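Local coordinates for purine nucleoside phosphorylase (Schistosoma mansoni, PDB 5KO5), which probably catalyses the reversible phosphorolysis of purine nucleosides such as inosine and guanosine to the free base and ribose 1-phosphate, at residues Glu97-Leu100 against Pro101-Met105; Asn183-Gln186 against Asp187-Glu191; Ser208-Leu211 against Leu212-Cys216; Gln274-Phe277 against Lys278-Thr282. One frame throughout, in Å; residues are numbered along the deposited sequence. Where two conformers were deposited one is given.

Contact 1: residues Glu97-Leu100 against Pro101-Met105; sequences EIAL and PIRVM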
loop_
_atom_site.group_PDB
_atom_site.type_symbol
_atom_site.label_atom_id
_atom_site.label_comp_id
_atom_site.label_asym_id
_atom_site.label_seq_id
_atom_site.Cartn_x
_atom_site.Cartn_y
_atom_site.Cartn_z
ATOM N N GLU A 97 7.148 -6.891 15.296
ATOM C CA GLU A 97 7.884 -8.148 15.252
ATOM C C GLU A 97 9.119 -8.037 14.376
ATOM O O GLU A 97 10.159 -8.620 14.690
ATOM C CB GLU A 97 6.959 -9.265 14.764
ATOM C CG GLU A 97 5.904 -9.663 15.802
ATOM C CD GLU A 97 4.855 -10.627 15.259
ATOM O OE1 GLU A 97 4.260 -10.388 14.184
ATOM O OE2 GLU A 97 4.608 -11.648 15.927
ATOM N N ILE A 98 9.035 -7.277 13.283
ATOM C CA ILE A 98 10.212 -7.077 12.448
ATOM C C ILE A 98 11.244 -6.227 13.179
ATOM O O ILE A 98 12.451 -6.495 13.112
ATOM C CB ILE A 98 9.802 -6.426 11.111
ATOM C CG1 ILE A 98 8.801 -7.309 10.353
ATOM C CG2 ILE A 98 11.054 -6.058 10.297
ATOM C CD1 ILE A 98 9.339 -8.689 9.981
ATOM N N ALA A 99 10.785 -5.179 13.879
ATOM C CA ALA A 99 11.721 -4.211 14.433
ATOM C C ALA A 99 12.454 -4.735 15.654
ATOM O O ALA A 99 13.616 -4.367 15.868
ATOM C CB ALA A 99 11.002 -2.912 14.786
ATOM N N LEU A 100 11.812 -5.573 16.467
ATOM C CA LEU A 100 12.431 -5.935 17.740
ATOM C C LEU A 100 13.795 -6.593 17.568
ATOM O O LEU A 100 14.742 -6.176 18.256
ATOM C CB LEU A 100 11.466 -6.725 18.637
ATOM C CG LEU A 100 12.102 -7.041 19.997
ATOM C CD1 LEU A 100 11.153 -6.792 21.160
ATOM C CD2 LEU A 100 12.615 -8.473 20.024
ATOM N N PRO A 101 13.976 -7.595 16.702
ATOM C CA PRO A 101 15.313 -8.207 16.592
ATOM C C PRO A 101 16.405 -7.236 16.190
ATOM O O PRO A 101 17.541 -7.366 16.671
ATOM C CB PRO A 101 15.105 -9.315 15.549
ATOM C CG PRO A 101 13.675 -9.700 15.723
ATOM C CD PRO A 101 12.972 -8.373 15.948
ATOM N N ILE A 102 16.105 -6.284 15.295
ATOM C CA ILE A 102 17.119 -5.314 14.889
ATOM C C ILE A 102 17.462 -4.384 16.048
ATOM O O ILE A 102 18.628 -4.031 16.267
ATOM C CB ILE A 102 16.640 -4.511 13.667
ATOM C CG1 ILE A 102 16.236 -5.428 12.513
ATOM C CG2 ILE A 102 17.733 -3.540 13.239
ATOM C CD1 ILE A 102 17.311 -6.383 12.111
ATOM N N ARG A 103 16.447 -3.958 16.792
ATOM C CA ARG A 103 16.704 -3.131 17.965
ATOM C C ARG A 103 17.464 -3.891 19.046
ATOM O O ARG A 103 18.281 -3.294 19.758
ATOM C CB ARG A 103 15.386 -2.554 18.463
ATOM C CG ARG A 103 14.882 -1.524 17.473
ATOM C CD ARG A 103 13.527 -0.925 17.823
ATOM N NE ARG A 103 13.260 0.168 16.888
ATOM C CZ ARG A 103 12.074 0.728 16.705
ATOM N NH1 ARG A 103 11.024 0.320 17.413
ATOM N NH2 ARG A 103 11.939 1.691 15.801
ATOM N N VAL A 104 17.226 -5.200 19.170
ATOM C CA VAL A 104 18.054 -6.018 20.052
ATOM C C VAL A 104 19.500 -6.015 19.575
ATOM O O VAL A 104 20.427 -5.859 20.376
ATOM C CB VAL A 104 17.468 -7.437 20.160
ATOM C CG1 VAL A 104 18.445 -8.373 20.864
ATOM C CG2 VAL A 104 16.133 -7.379 20.907
ATOM N N MET A 105 19.721 -6.180 18.265
ATOM C CA MET A 105 21.078 -6.049 17.741
ATOM C C MET A 105 21.708 -4.733 18.170
ATOM O O MET A 105 22.869 -4.707 18.585
ATOM C CB MET A 105 21.084 -6.132 16.218
ATOM C CG MET A 105 20.834 -7.516 15.670
ATOM S SD MET A 105 21.061 -7.464 13.887
ATOM C CE MET A 105 20.710 -9.172 13.450
#
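Over one face of the Arg103 guanidinium sits the methyl of Ala99, one helical turn earlier, its CB 4.2 Å from Arg103 NH1 and displaced toward the rim of the flat group. The arginine chain runs extended from CG to NE, and with CG anti to the carbonyl carbon (chi1 -70°) its first methylenes pass the Ala99 carbonyl before the charged end reaches Ala7, whose backbone O accepts a bond from NH1. Pro101 makes this turn of helix 95-108 unusual. Its ring nitrogen carries no hydrogen, and its CD occupies the place of a donor, 3.1 Å from Glu97 O; the helix kinks there. Regular pairing resumes at Arg103, whose N bonds to Ala99 O, and Val104 N reaches Leu100 O at 2.8 Å. Leu100 CD2 meets Val104 CG2 at 3.8 Å, the side chains crossing at a slant, while Leu100 CB is pressed to 3.5 Å from Pro101 CD. Helix 9-23 covers the Leu100 and Val104 side, helix 224-232 that of Ala99 and Ile102. The chemistry is that of a buried, mainly apolar helix: proline costs its own bond and parts Ile102 N from Ile98 O, while the arginine is partly satisfied by Ala7 O near the chain's start.

Contact 2: residues Asn183-Gln186 against Asp187-Glu191; sequences NDFQ and DLVHE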
loop_
_atom_site.group_PDB
_atom_site.type_symbol
_atom_site.label_atom_id
_atom_site.label_comp_id
_atom_site.label_asym_id
_atom_site.label_seq_id
_atom_site.Cartn_x
_atom_site.Cartn_y
_atom_site.Cartn_z
ATOM N N ASN A 183 39.406 -10.272 -6.151
ATOM C CA ASN A 183 39.175 -11.680 -6.437
ATOM C C ASN A 183 38.650 -11.919 -7.848
ATOM O O ASN A 183 38.178 -13.023 -8.147
ATOM C CB ASN A 183 38.226 -12.276 -5.393
ATOM C CG ASN A 183 38.845 -12.320 -4.008
ATOM O OD1 ASN A 183 39.571 -13.255 -3.670
ATOM N ND2 ASN A 183 38.574 -11.299 -3.204
ATOM N N ASP A 184 38.706 -10.904 -8.716
ATOM C CA ASP A 184 38.396 -11.056 -10.140
ATOM C C ASP A 184 36.966 -11.537 -10.389
ATOM O O ASP A 184 36.702 -12.274 -11.343
ATOM C CB ASP A 184 39.425 -11.941 -10.861
ATOM C CG ASP A 184 39.302 -11.876 -12.379
ATOM O OD1 ASP A 184 39.039 -10.777 -12.915
ATOM O OD2 ASP A 184 39.452 -12.929 -13.034
ATOM N N PHE A 185 36.010 -11.135 -9.551
ATOM C CA PHE A 185 34.609 -11.362 -9.886
ATOM C C PHE A 185 33.809 -10.066 -9.979
ATOM O O PHE A 185 32.579 -10.091 -9.915
ATOM C CB PHE A 185 33.930 -12.422 -9.006
ATOM C CG PHE A 185 33.727 -12.021 -7.563
ATOM C CD1 PHE A 185 34.703 -12.272 -6.618
ATOM C CD2 PHE A 185 32.527 -11.468 -7.144
ATOM C CE1 PHE A 185 34.507 -11.936 -5.290
ATOM C CE2 PHE A 185 32.327 -11.128 -5.814
ATOM C CZ PHE A 185 33.323 -11.366 -4.887
ATOM N N GLN A 186 34.495 -8.936 -10.170
ATOM C CA GLN A 186 33.818 -7.653 -10.286
ATOM C C GLN A 186 32.901 -7.591 -11.498
ATOM O O GLN A 186 31.962 -6.789 -11.507
ATOM C CB GLN A 186 34.831 -6.506 -10.307
ATOM C CG GLN A 186 35.618 -6.375 -11.599
ATOM C CD GLN A 186 36.626 -7.486 -11.783
ATOM O OE1 GLN A 186 37.144 -8.034 -10.811
ATOM N NE2 GLN A 186 36.901 -7.836 -13.034
ATOM N N ASP A 187 33.140 -8.427 -12.515
ATOM C CA ASP A 187 32.238 -8.475 -13.662
ATOM C C ASP A 187 30.836 -8.933 -13.279
ATOM O O ASP A 187 29.886 -8.689 -14.032
ATOM C CB ASP A 187 32.819 -9.379 -14.753
ATOM C CG ASP A 187 32.944 -10.829 -14.305
ATOM O OD1 ASP A 187 33.794 -11.118 -13.435
ATOM O OD2 ASP A 187 32.199 -11.683 -14.832
ATOM N N LEU A 188 30.680 -9.583 -12.128
ATOM C CA LEU A 188 29.367 -9.993 -11.647
ATOM C C LEU A 188 28.665 -8.916 -10.834
ATOM O O LEU A 188 27.478 -9.070 -10.528
ATOM C CB LEU A 188 29.503 -11.233 -10.757
ATOM C CG LEU A 188 30.144 -12.468 -11.379
ATOM C CD1 LEU A 188 30.198 -13.584 -10.350
ATOM C CD2 LEU A 188 29.376 -12.908 -12.617
ATOM N N VAL A 189 29.359 -7.843 -10.461
ATOM C CA VAL A 189 28.887 -6.919 -9.434
ATOM C C VAL A 189 28.380 -5.642 -10.094
ATOM O O VAL A 189 29.111 -4.989 -10.854
ATOM C CB VAL A 189 29.985 -6.618 -8.401
ATOM C CG1 VAL A 189 29.456 -5.681 -7.305
ATOM C CG2 VAL A 189 30.520 -7.912 -7.800
ATOM N N HIS A 190 27.137 -5.284 -9.794
ATOM C CA HIS A 190 26.498 -4.054 -10.237
ATOM C C HIS A 190 26.062 -3.267 -9.008
ATOM O O HIS A 190 26.191 -3.724 -7.872
ATOM C CB HIS A 190 25.261 -4.364 -11.085
ATOM C CG HIS A 190 25.541 -5.218 -12.281
ATOM N ND1 HIS A 190 25.507 -4.726 -13.569
ATOM C CD2 HIS A 190 25.854 -6.530 -12.387
ATOM C CE1 HIS A 190 25.794 -5.698 -14.416
ATOM N NE2 HIS A 190 26.014 -6.802 -13.725
ATOM N N GLU A 191 25.531 -2.072 -9.241
ATOM C CA GLU A 191 24.839 -1.323 -8.203
ATOM C C GLU A 191 23.454 -0.958 -8.713
ATOM O O GLU A 191 23.225 -0.882 -9.922
ATOM C CB GLU A 191 25.610 -0.077 -7.778
ATOM C CG GLU A 191 25.759 0.946 -8.876
ATOM C CD GLU A 191 26.480 2.191 -8.401
ATOM O OE1 GLU A 191 27.365 2.068 -7.528
ATOM O OE2 GLU A 191 26.148 3.292 -8.893
HETATM O O HOH W 1 33.886 -13.460 -12.665
HETATM O O HOH W 2 36.589 -11.157 -14.349
#
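Two successive backbone bonds of the i to i+3 kind wind residues 185-189 into a short 3-10 turn, Leu188 N to Phe185 O at 3.0 Å and Val189 N to Gln186 O at the same length, each donor standing well above the plane of the carbonyl it uses. Phe185 supplies the apolar centre. Its CG lies between backbone N and carbonyl carbon (chi1 69°), and from there the ring receives Val189 CG2 at an oblique approach, 4.1 Å from Phe185 CD2. Leu188 comes in nearer the root of the side chain, with CD1 4.1 Å from Phe185 CB. The turn is how the chain passes from helix 170-182 into strand 189-196. A Schellman motif closes the helix, with Asp184 at positive phi as its C-prime residue, Phe185 N bonded to Ala180 O and Asp184 N to Gln181 O; the 3-10 turn follows directly, and Val189 begins the strand. Helix 259-283 packs against this linker, its Leu272 touching both Phe185 and Leu188. The opposite character appears on the solvent side, where Asp184 and Asp187 face each other through water. One water donates to Asp187 OD1 and weakly to Asp184 O. A second lies 2.9 Å from both Asp184 OD1 and Asp187 OD1, but may not serve both at once, since other acceptors compete for its hydrogens. The two OD1 atoms stay 5.3 Å apart, and their like charges would probably be eased by the intervening water.

Contact 3: residues Ser208-Leu211 against Leu212-Cys216; sequences SNML and LKLGC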
loop_
_atom_site.group_PDB
_atom_site.type_symbol
_atom_site.label_atom_id
_atom_site.label_comp_id
_atom_site.label_asym_id
_atom_site.label_seq_id
_atom_site.Cartn_x
_atom_site.Cartn_y
_atom_site.Cartn_z
ATOM N N SER A 208 6.626 -5.763 -13.447
ATOM C CA SER A 208 8.029 -5.625 -13.829
ATOM C C SER A 208 8.211 -4.519 -14.855
ATOM O O SER A 208 9.143 -3.714 -14.752
ATOM C CB SER A 208 8.550 -6.946 -14.379
ATOM O OG SER A 208 8.549 -7.917 -13.351
ATOM N N ASN A 209 7.335 -4.466 -15.859
ATOM C CA ASN A 209 7.451 -3.426 -16.878
ATOM C C ASN A 209 7.263 -2.040 -16.283
ATOM O O ASN A 209 7.944 -1.089 -16.677
ATOM C CB ASN A 209 6.467 -3.682 -18.017
ATOM C CG ASN A 209 7.154 -4.250 -19.235
ATOM O OD1 ASN A 209 7.171 -5.460 -19.451
ATOM N ND2 ASN A 209 7.771 -3.372 -20.021
ATOM N N MET A 210 6.356 -1.908 -15.314
ATOM C CA MET A 210 6.202 -0.636 -14.626
ATOM C C MET A 210 7.477 -0.264 -13.879
ATOM O O MET A 210 7.937 0.884 -13.946
ATOM C CB MET A 210 5.027 -0.714 -13.659
ATOM C CG MET A 210 4.859 0.555 -12.859
ATOM S SD MET A 210 3.545 0.433 -11.642
ATOM C CE MET A 210 4.262 -0.698 -10.481
ATOM N N LEU A 211 8.073 -1.233 -13.176
ATOM C CA LEU A 211 9.288 -0.953 -12.408
ATOM C C LEU A 211 10.423 -0.506 -13.311
ATOM O O LEU A 211 11.234 0.352 -12.935
ATOM C CB LEU A 211 9.702 -2.196 -11.629
ATOM C CG LEU A 211 8.691 -2.616 -10.571
ATOM C CD1 LEU A 211 9.176 -3.852 -9.831
ATOM C CD2 LEU A 211 8.396 -1.465 -9.595
ATOM N N LEU A 212 10.506 -1.087 -14.502
ATOM C CA LEU A 212 11.476 -0.620 -15.482
ATOM C C LEU A 212 11.280 0.865 -15.775
ATOM O O LEU A 212 12.236 1.649 -15.734
ATOM C CB LEU A 212 11.353 -1.454 -16.752
ATOM C CG LEU A 212 12.258 -0.999 -17.885
ATOM C CD1 LEU A 212 13.654 -0.810 -17.329
ATOM C CD2 LEU A 212 12.238 -2.029 -18.990
ATOM N N LYS A 213 10.038 1.272 -16.050
ATOM C CA LYS A 213 9.764 2.677 -16.346
ATOM C C LYS A 213 10.077 3.583 -15.162
ATOM O O LYS A 213 10.369 4.770 -15.352
ATOM C CB LYS A 213 8.299 2.842 -16.750
ATOM C CG LYS A 213 7.958 2.127 -18.039
ATOM C CD LYS A 213 6.468 2.085 -18.310
ATOM C CE LYS A 213 6.208 1.292 -19.578
ATOM N NZ LYS A 213 4.808 0.832 -19.677
ATOM N N LEU A 214 10.026 3.057 -13.945
ATOM C CA LEU A 214 10.199 3.854 -12.738
ATOM C C LEU A 214 11.638 3.887 -12.236
ATOM O O LEU A 214 11.876 4.361 -11.119
ATOM C CB LEU A 214 9.256 3.372 -11.637
ATOM C CG LEU A 214 7.797 3.580 -12.015
ATOM C CD1 LEU A 214 6.891 3.183 -10.872
ATOM C CD2 LEU A 214 7.589 5.035 -12.414
ATOM N N GLY A 215 12.593 3.403 -13.035
ATOM C CA GLY A 215 13.999 3.431 -12.696
ATOM C C GLY A 215 14.513 2.238 -11.914
ATOM O O GLY A 215 15.735 2.055 -11.828
ATOM N N CYS A 216 13.621 1.412 -11.367
ATOM C CA CYS A 216 14.033 0.317 -10.495
ATOM C C CYS A 216 14.952 -0.657 -11.218
ATOM O O CYS A 216 14.713 -1.032 -12.368
ATOM C CB CYS A 216 12.815 -0.458 -10.002
ATOM S SG CYS A 216 11.603 0.510 -9.110
#
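With chi1 of 177°, Met210 places CG opposite its backbone N, and Leu214, whose CG is instead anti to the carbonyl carbon (chi1 -64°), turns CD1 back to meet it: Met210 CG and Leu214 CD1 are 3.9 Å apart, the two chains slanting across each other. A second pair joins Leu211 to Cys216. Leu211 CD2 touches Cys216 SG at 3.8 Å, and their CB atoms approach about as closely. Lys213 lays its extended aliphatic chain past the carbonyl of Asn209, CG coming to 3.5 Å from Asn209 O. The backbone records a helix running out. Leu212 N to Ser208 O and Lys213 N to Asn209 O are sound helical bonds, but Leu214, the first residue to leave helical angles, has its N shared weakly between Met210 O and Leu211 O. The carbonyl of Leu211 also takes a weak bond from Cys216 N at 3.0 Å, so two bent bonds fall on one oxygen. Between them Gly215, its N bonded to Leu212 O at 3.2 Å, adopts positive phi (89°), where a CB would jam against the carbonyl of Leu214. This end of helix 205-213 also faces the subunit interface: Met210 packs on Leu143 of a second subunit, Leu214 on Leu214 of that subunit and on Met210 of a third. One turn earlier, the side chain of Ser208 is about 7 Å from the bound cytosine. The arrangement is a Schellman-type C-cap, its 6-to-1 bond weak, within a beta-alpha-beta unit, the chain turning at Gly215 from helix 205-213 toward strand 218-220.

Contact 4: residues Gln274-Phe277 against Lys278-Thr282; sequences QMWF and KEIIT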
loop_
_atom_site.group_PDB
_atom_site.type_symbol
_atom_site.label_atom_id
_atom_site.label_comp_id
_atom_site.label_asym_id
_atom_site.label_seq_id
_atom_site.Cartn_x
_atom_site.Cartn_y
_atom_site.Cartn_z
ATOM N N GLN A 274 29.596 -16.420 0.365
ATOM C CA GLN A 274 30.133 -16.630 1.706
ATOM C C GLN A 274 31.563 -16.118 1.805
ATOM O O GLN A 274 31.931 -15.436 2.770
ATOM C CB GLN A 274 30.090 -18.110 2.085
ATOM C CG GLN A 274 30.661 -18.326 3.484
ATOM C CD GLN A 274 31.233 -19.710 3.712
ATOM O OE1 GLN A 274 31.425 -20.486 2.776
ATOM N NE2 GLN A 274 31.507 -20.030 4.972
ATOM N N MET A 275 32.394 -16.466 0.820
ATOM C CA MET A 275 33.775 -15.997 0.811
ATOM C C MET A 275 33.820 -14.473 0.775
ATOM O O MET A 275 34.596 -13.844 1.503
ATOM C CB MET A 275 34.501 -16.617 -0.393
ATOM C CG MET A 275 36.009 -16.426 -0.427
ATOM S SD MET A 275 36.497 -14.766 -0.925
ATOM C CE MET A 275 35.546 -14.565 -2.398
ATOM N N TRP A 276 32.970 -13.866 -0.051
ATOM C CA TRP A 276 32.953 -12.415 -0.187
ATOM C C TRP A 276 32.603 -11.754 1.138
ATOM O O TRP A 276 33.297 -10.836 1.597
ATOM C CB TRP A 276 31.903 -12.063 -1.233
ATOM C CG TRP A 276 31.894 -10.659 -1.726
ATOM C CD1 TRP A 276 32.857 -9.701 -1.544
ATOM C CD2 TRP A 276 30.886 -10.064 -2.541
ATOM N NE1 TRP A 276 32.490 -8.536 -2.184
ATOM C CE2 TRP A 276 31.284 -8.737 -2.807
ATOM C CE3 TRP A 276 29.671 -10.526 -3.068
ATOM C CZ2 TRP A 276 30.509 -7.863 -3.573
ATOM C CZ3 TRP A 276 28.906 -9.664 -3.831
ATOM C CH2 TRP A 276 29.328 -8.344 -4.077
ATOM N N PHE A 277 31.523 -12.215 1.771
ATOM C CA PHE A 277 31.076 -11.597 3.012
ATOM C C PHE A 277 32.035 -11.871 4.163
ATOM O O PHE A 277 32.216 -11.011 5.030
ATOM C CB PHE A 277 29.634 -12.008 3.326
ATOM C CG PHE A 277 28.619 -11.058 2.764
ATOM C CD1 PHE A 277 28.630 -10.731 1.417
ATOM C CD2 PHE A 277 27.685 -10.465 3.585
ATOM C CE1 PHE A 277 27.704 -9.820 0.901
ATOM C CE2 PHE A 277 26.749 -9.573 3.074
ATOM C CZ PHE A 277 26.779 -9.250 1.728
ATOM N N LYS A 278 32.672 -13.045 4.191
ATOM C CA LYS A 278 33.707 -13.273 5.197
ATOM C C LYS A 278 34.824 -12.245 5.063
ATOM O O LYS A 278 35.269 -11.668 6.060
ATOM C CB LYS A 278 34.241 -14.705 5.091
ATOM C CG LYS A 278 35.297 -15.082 6.118
ATOM C CD LYS A 278 35.704 -16.549 5.939
ATOM C CE LYS A 278 36.821 -16.951 6.879
ATOM N NZ LYS A 278 37.214 -18.376 6.665
ATOM N N GLU A 279 35.262 -11.972 3.832
ATOM C CA GLU A 279 36.322 -10.990 3.630
ATOM C C GLU A 279 35.845 -9.577 3.953
ATOM O O GLU A 279 36.599 -8.781 4.523
ATOM C CB GLU A 279 36.879 -11.081 2.208
ATOM C CG GLU A 279 38.027 -10.108 1.920
ATOM C CD GLU A 279 39.315 -10.448 2.650
ATOM O OE1 GLU A 279 39.386 -11.512 3.300
ATOM O OE2 GLU A 279 40.262 -9.637 2.570
ATOM N N ILE A 280 34.600 -9.243 3.602
ATOM C CA ILE A 280 34.050 -7.946 3.996
ATOM C C ILE A 280 34.124 -7.784 5.509
ATOM O O ILE A 280 34.574 -6.753 6.022
ATOM C CB ILE A 280 32.615 -7.772 3.468
ATOM C CG1 ILE A 280 32.614 -7.634 1.941
ATOM C CG2 ILE A 280 31.950 -6.553 4.123
ATOM C CD1 ILE A 280 31.231 -7.766 1.315
ATOM N N ILE A 281 33.712 -8.823 6.244
ATOM C CA ILE A 281 33.744 -8.782 7.704
ATOM C C ILE A 281 35.164 -8.543 8.217
ATOM O O ILE A 281 35.395 -7.677 9.071
ATOM C CB ILE A 281 33.107 -10.057 8.291
ATOM C CG1 ILE A 281 31.603 -10.069 8.009
ATOM C CG2 ILE A 281 33.374 -10.158 9.789
ATOM C CD1 ILE A 281 30.922 -11.396 8.308
ATOM N N THR A 282 36.140 -9.298 7.697
ATOM C CA THR A 282 37.521 -9.123 8.154
ATOM C C THR A 282 38.057 -7.735 7.832
ATOM O O THR A 282 38.937 -7.230 8.541
ATOM C CB THR A 282 38.452 -10.170 7.536
ATOM O OG1 THR A 282 38.771 -9.795 6.190
ATOM C CG2 THR A 282 37.818 -11.530 7.533
#
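Helix 259-283, the long C-terminal helix of this phosphorylase-superfamily domain, presents here a stretch in which Ile280 fits against two aromatic residues. Its CD1 stands over one face of the Trp276 indole, 4.0 Å from the centroid of the five-membered ring and 20° off the normal, a CH-pi contact. The same methyl lies 3.9 Å from Phe277 CD1, meeting that ring obliquely, as Phe277 and Ile280 run side by side in the same direction. The tryptophan reaches its place because CG is anti to the backbone N (chi1 -169°), and its NE1 is held by the carbonyl of Ala176, which helps fix the rotation of the indole. Four regular backbone bonds carry this stretch, among them Ile280 N to Trp276 O at 2.9 Å and Ile281 N to Phe277 O, also 2.9 Å. Thr282 OG1 adds a side-chain bond to Glu279 O at 2.9 Å. The extended Lys278 leads away, while Glu279 pairs with Arg283 in a salt bridge, its chain also touching Ile179. The apolar side packs between helix 170-182, whose Ile179 touches Trp276 and Ile280, and strands 112-121 and 236-246, which receive Phe277 through Leu114, Thr116 and Val240.

Contact 1 is the most thoroughly buried of the four, whereas contact 2 lies at the surface and contacts 3 and 4 are partly buried. Only contacts 2 and 4 touch: Phe185 CZ comes 3.5 Å from Trp276 CG, their rings edge-to-face, so the linker 183-191 and helix 259-283 share one apolar layer. Contacts 1 and 4 both lie within helices, the first kinked at a proline, while the second keeps its i to i+4 bonds from Lys278 to Thr282. Contacts 2 and 3 instead mark helix exits of Schellman pattern, with aspartate as C-prime residue beside water in one and glycine beside neighbouring subunits in the other; contact 3 alone of the four meets other chains.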